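Local coordinates for protein inorganic pyrophosphatase (Neisseria gonorrhoeae, PDB 5TEA) that probably hydrolyses inorganic pyrophosphate to two phosphate ions with the help of magnesium, working as a homohexamer in the cytoplasm, at residues B[30-35]-B[59-64]; B[63-68]-B[80-85]. All coordinates share one frame; numbering follows the deposited sequence.

Interaction 1. Residues B[30-35]-B[59-64]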
# COMPACT_ATOMS: atom_id res chain seq x y z
N ASN B 30 -21.08 1.68 -3.29
CA ASN B 30 -19.79 2.31 -3.57
C ASN B 30 -19.28 1.89 -4.94
O ASN B 30 -19.27 0.70 -5.27
CB ASN B 30 -18.75 1.94 -2.50
CG ASN B 30 -17.51 2.82 -2.60
OD1 ASN B 30 -17.59 4.05 -2.48
ND2 ASN B 30 -16.35 2.20 -2.80
N GLU B 31 -18.85 2.87 -5.73
CA GLU B 31 -18.25 2.58 -7.04
C GLU B 31 -16.74 2.76 -7.07
O GLU B 31 -16.05 1.97 -7.72
CB GLU B 31 -18.86 3.47 -8.13
CG GLU B 31 -20.36 3.26 -8.34
CD GLU B 31 -21.01 4.46 -8.99
OE1 GLU B 31 -21.56 4.30 -10.10
OE2 GLU B 31 -20.99 5.56 -8.40
N ILE B 32 -16.20 3.81 -6.44
CA ILE B 32 -14.79 4.17 -6.59
C ILE B 32 -14.17 4.32 -5.21
O ILE B 32 -14.63 5.14 -4.41
CB ILE B 32 -14.61 5.49 -7.36
CG1 ILE B 32 -15.27 5.43 -8.74
CG2 ILE B 32 -13.10 5.77 -7.52
CD1 ILE B 32 -15.26 6.81 -9.48
N PRO B 33 -13.10 3.59 -4.89
CA PRO B 33 -12.37 3.85 -3.64
C PRO B 33 -11.73 5.23 -3.65
O PRO B 33 -11.19 5.69 -4.66
CB PRO B 33 -11.29 2.77 -3.63
CG PRO B 33 -11.74 1.74 -4.67
CD PRO B 33 -12.47 2.53 -5.69
N ALA B 34 -11.77 5.89 -2.49
CA ALA B 34 -11.00 7.12 -2.31
C ALA B 34 -9.55 6.87 -2.70
O ALA B 34 -9.00 5.82 -2.40
CB ALA B 34 -11.06 7.58 -0.86
N GLY B 35 -8.94 7.86 -3.35
CA GLY B 35 -7.57 7.75 -3.79
C GLY B 35 -7.37 7.07 -5.13
O GLY B 35 -6.22 6.99 -5.60
N PHE B 59 -5.75 13.77 -10.24
CA PHE B 59 -7.16 13.94 -9.89
C PHE B 59 -7.77 12.66 -9.33
O PHE B 59 -8.90 12.30 -9.66
CB PHE B 59 -7.95 14.43 -11.10
CG PHE B 59 -7.53 15.79 -11.60
CD1 PHE B 59 -7.31 16.83 -10.72
CD2 PHE B 59 -7.35 16.02 -12.97
CE1 PHE B 59 -6.94 18.08 -11.16
CE2 PHE B 59 -6.98 17.28 -13.42
CZ PHE B 59 -6.76 18.31 -12.52
N ALA B 60 -7.03 11.95 -8.47
CA ALA B 60 -7.62 10.83 -7.75
C ALA B 60 -8.80 11.32 -6.92
O ALA B 60 -8.81 12.46 -6.44
CB ALA B 60 -6.58 10.16 -6.84
N LYS B 61 -9.81 10.47 -6.78
CA LYS B 61 -10.99 10.87 -6.03
C LYS B 61 -10.62 11.19 -4.58
O LYS B 61 -9.94 10.38 -3.93
CB LYS B 61 -12.06 9.77 -6.05
CG LYS B 61 -12.75 9.58 -7.38
CD LYS B 61 -13.48 10.85 -7.82
CE LYS B 61 -13.33 11.10 -9.33
NZ LYS B 61 -13.76 12.48 -9.73
N PRO B 62 -11.04 12.34 -4.04
CA PRO B 62 -10.68 12.67 -2.65
C PRO B 62 -11.52 11.95 -1.61
O PRO B 62 -11.11 11.90 -0.44
CB PRO B 62 -10.92 14.20 -2.59
CG PRO B 62 -12.01 14.44 -3.61
CD PRO B 62 -11.74 13.45 -4.72
N THR B 63 -12.69 11.42 -1.98
CA THR B 63 -13.52 10.60 -1.11
C THR B 63 -13.91 9.35 -1.88
O THR B 63 -13.69 9.27 -3.08
CB THR B 63 -14.80 11.32 -0.67
OG1 THR B 63 -15.70 11.37 -1.80
CG2 THR B 63 -14.49 12.74 -0.21
N ASN B 64 -14.52 8.39 -1.20
CA ASN B 64 -15.16 7.31 -1.95
C ASN B 64 -16.30 7.91 -2.76
O ASN B 64 -16.86 8.95 -2.39
CB ASN B 64 -15.67 6.21 -1.02
CG ASN B 64 -14.60 5.70 -0.09
OD1 ASN B 64 -13.71 4.94 -0.50
ND2 ASN B 64 -14.68 6.10 1.18
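Asn64 turns its CG away from its own carbonyl carbon (chi1 -53°), and this carries the amide oxygen OD1 across to Ala34 N at 2.9 Å. The contact lies at the end of a beta-barrel strand of the family I pyrophosphatase fold, where Glu31 and Ile32 together lie opposite Tyr65 in a classic beta bulge. The N-H of Ala34 points almost straight at OD1 (169°) but comes from above the amide plane; Leu89 N also donates to this oxygen, while ND2 is held by Leu83 and Thr85. From the other strand, Asn30 brings OD1 to 3.2 Å from Asn64 CB, its amide steeply inclined to that of Asn64, and its ND2 binds Ala90 O. Lys61 lays CG 3.8 Å from Ile32 CG2, then bends at chi2 and chi3 so that NZ leaves the contact for His146 and the ring of Tyr150, a predicted substrate-binding residue. Ala34 CB packs over the Thr63-Asn64 peptide, 3.5 Å from Thr63 C. Gly35 has a positive phi (84°), a conformation that suits glycine. Gly35 N donates to Lys61 O at 2.8 Å, in the carbonyl plane, while Ala60 CB rests 3.4 Å from Gly35 O.

Interaction 2. Residues B[63-68]-B[80-85]; sequences TNYGFI and DVLLVT. With CA (calcium ion), chain I.
Asn64 pairs with Leu83, and Gly66 with Val81, through backbone hydrogen bonds that join two antiparallel strands; Gly66 N to Val81 O measures 2.8 Å, whereas Asn64 N to Leu83 O is weak. Asn64 O accepts from Leu83 N on one face of its plane and from Thr63 OG1 on the other. Polar side-chain bonds extend the ladder: Asn64 ND2 donates to Thr85 OG1, which lies in its amide plane at 2.8 Å, and to Leu83 O at 3.0 Å. Thr85 OG1 is also bonded to Gln87 O. Among apolar contacts, the Ile68 and Val81 side chains cross nearly at right angles, CG1 of Ile68 tight against CG2 of Val81 at 3.5 Å. Leu82 and Tyr65 approach obliquely, CD2 of Leu82 lying 3.7 Å from CD1 of Tyr65. With CG opposite its backbone N (chi1 -163°), Tyr65 reaches diagonally over the neighbouring strand, past its pairing partner Leu82, to Asp80, leaving OH 3.1 Å from Asp80 OD2 and the ring 35° from the carboxylate plane. A water lies 2.6 Å from Tyr65 OH. Asp80 OD2 binds calcium at 2.7 Å and is hydrogen-bonded to Lys114 NZ; Asp73, Asp77, Glu78 and Asp112 complete the protein ligands. Strand pairing thus brings a predicted substrate-binding tyrosine beside the acidic metal site characteristic of family I pyrophosphatases.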
# COMPACT_ATOMS: atom_id res chain seq x y z
N THR B 63 -12.69 11.42 -1.98
CA THR B 63 -13.52 10.60 -1.11
C THR B 63 -13.91 9.35 -1.88
O THR B 63 -13.69 9.27 -3.08
CB THR B 63 -14.80 11.32 -0.67
OG1 THR B 63 -15.70 11.37 -1.80
CG2 THR B 63 -14.49 12.74 -0.21
N ASN B 64 -14.52 8.39 -1.20
CA ASN B 64 -15.16 7.31 -1.95
C ASN B 64 -16.30 7.91 -2.76
O ASN B 64 -16.86 8.95 -2.39
CB ASN B 64 -15.67 6.21 -1.02
CG ASN B 64 -14.60 5.70 -0.09
OD1 ASN B 64 -13.71 4.94 -0.50
ND2 ASN B 64 -14.68 6.10 1.18
N TYR B 65 -16.64 7.26 -3.87
CA TYR B 65 -17.65 7.77 -4.78
C TYR B 65 -18.68 6.69 -5.04
O TYR B 65 -18.33 5.57 -5.43
CB TYR B 65 -16.99 8.21 -6.10
CG TYR B 65 -17.83 9.11 -6.98
CD1 TYR B 65 -17.78 10.50 -6.84
CD2 TYR B 65 -18.62 8.58 -7.99
CE1 TYR B 65 -18.52 11.32 -7.66
CE2 TYR B 65 -19.36 9.41 -8.83
CZ TYR B 65 -19.30 10.78 -8.65
OH TYR B 65 -20.02 11.61 -9.47
N GLY B 66 -19.96 7.00 -4.83
CA GLY B 66 -20.98 6.00 -5.06
C GLY B 66 -22.30 6.56 -5.54
O GLY B 66 -22.36 7.70 -6.02
N PHE B 67 -23.39 5.79 -5.41
CA PHE B 67 -24.69 6.30 -5.83
C PHE B 67 -25.77 5.76 -4.90
O PHE B 67 -25.57 4.81 -4.15
CB PHE B 67 -25.01 5.92 -7.28
CG PHE B 67 -25.28 4.45 -7.49
CD1 PHE B 67 -24.23 3.56 -7.68
CD2 PHE B 67 -26.58 3.97 -7.54
CE1 PHE B 67 -24.47 2.21 -7.90
CE2 PHE B 67 -26.82 2.61 -7.75
CZ PHE B 67 -25.77 1.73 -7.94
N ILE B 68 -26.94 6.39 -4.99
CA ILE B 68 -28.12 5.97 -4.24
C ILE B 68 -29.00 5.15 -5.19
O ILE B 68 -29.41 5.67 -6.24
CB ILE B 68 -28.91 7.17 -3.69
CG1 ILE B 68 -28.01 8.06 -2.81
CG2 ILE B 68 -30.10 6.68 -2.90
CD1 ILE B 68 -28.71 9.37 -2.38
N ASP B 80 -25.36 10.87 -7.27
CA ASP B 80 -24.03 10.50 -6.82
C ASP B 80 -23.86 10.75 -5.32
O ASP B 80 -24.58 11.55 -4.72
CB ASP B 80 -22.95 11.27 -7.57
CG ASP B 80 -23.11 11.19 -9.06
OD1 ASP B 80 -23.26 10.08 -9.61
OD2 ASP B 80 -23.06 12.28 -9.66
N VAL B 81 -22.88 10.06 -4.74
CA VAL B 81 -22.59 10.12 -3.31
C VAL B 81 -21.09 10.29 -3.11
O VAL B 81 -20.30 9.55 -3.70
CB VAL B 81 -23.06 8.86 -2.56
CG1 VAL B 81 -22.65 8.93 -1.08
CG2 VAL B 81 -24.57 8.69 -2.69
N LEU B 82 -20.71 11.27 -2.29
CA LEU B 82 -19.37 11.40 -1.73
C LEU B 82 -19.40 10.78 -0.34
O LEU B 82 -20.01 11.34 0.58
CB LEU B 82 -18.95 12.87 -1.68
CG LEU B 82 -19.12 13.63 -3.01
CD1 LEU B 82 -18.62 15.07 -2.88
CD2 LEU B 82 -18.37 12.91 -4.14
N LEU B 83 -18.77 9.62 -0.18
CA LEU B 83 -18.77 8.87 1.07
C LEU B 83 -17.40 9.01 1.72
O LEU B 83 -16.40 8.54 1.16
CB LEU B 83 -19.11 7.40 0.84
CG LEU B 83 -19.09 6.52 2.09
CD1 LEU B 83 -20.33 6.80 2.94
CD2 LEU B 83 -19.01 5.05 1.70
N VAL B 84 -17.36 9.65 2.88
CA VAL B 84 -16.11 9.99 3.55
C VAL B 84 -15.78 8.91 4.58
O VAL B 84 -16.59 8.63 5.47
CB VAL B 84 -16.20 11.38 4.21
CG1 VAL B 84 -14.93 11.69 5.01
CG2 VAL B 84 -16.49 12.45 3.13
N THR B 85 -14.61 8.31 4.45
CA THR B 85 -14.10 7.34 5.41
C THR B 85 -12.62 7.61 5.63
O THR B 85 -11.97 8.27 4.82
CB THR B 85 -14.25 5.87 4.93
OG1 THR B 85 -13.52 5.70 3.71
CG2 THR B 85 -15.71 5.47 4.71
CA CA I . -25.25 12.42 -11.18
O HOH W 1 -20.75 10.80 -11.84
O HOH W 2 -25.96 13.30 -9.06
O HOH W 3 -23.42 11.94 -11.84

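How the interactions relate
The centres of the two interactions are 8 Å apart, and both reach the same mixed sheet. Along the chain, 30-35 comes first, 59-64 runs into 63-68, and 80-85 follows; Thr63 and Asn64 belong to both contacts. Strand 64-67 lies between strands 25-32 and 80-83, antiparallel to each. At the bulge, Glu31 N and Ile32 N probably both hydrogen-bond to Tyr65 O, at 2.8 and 2.9 Å, so the backbone of this predicted substrate-binding residue is held from the side of interaction 1 while its ring reaches the metal ligand Asp80 in interaction 2. Interaction 1 joins the loop before this strand to the end of strand 25-32, close to the active site.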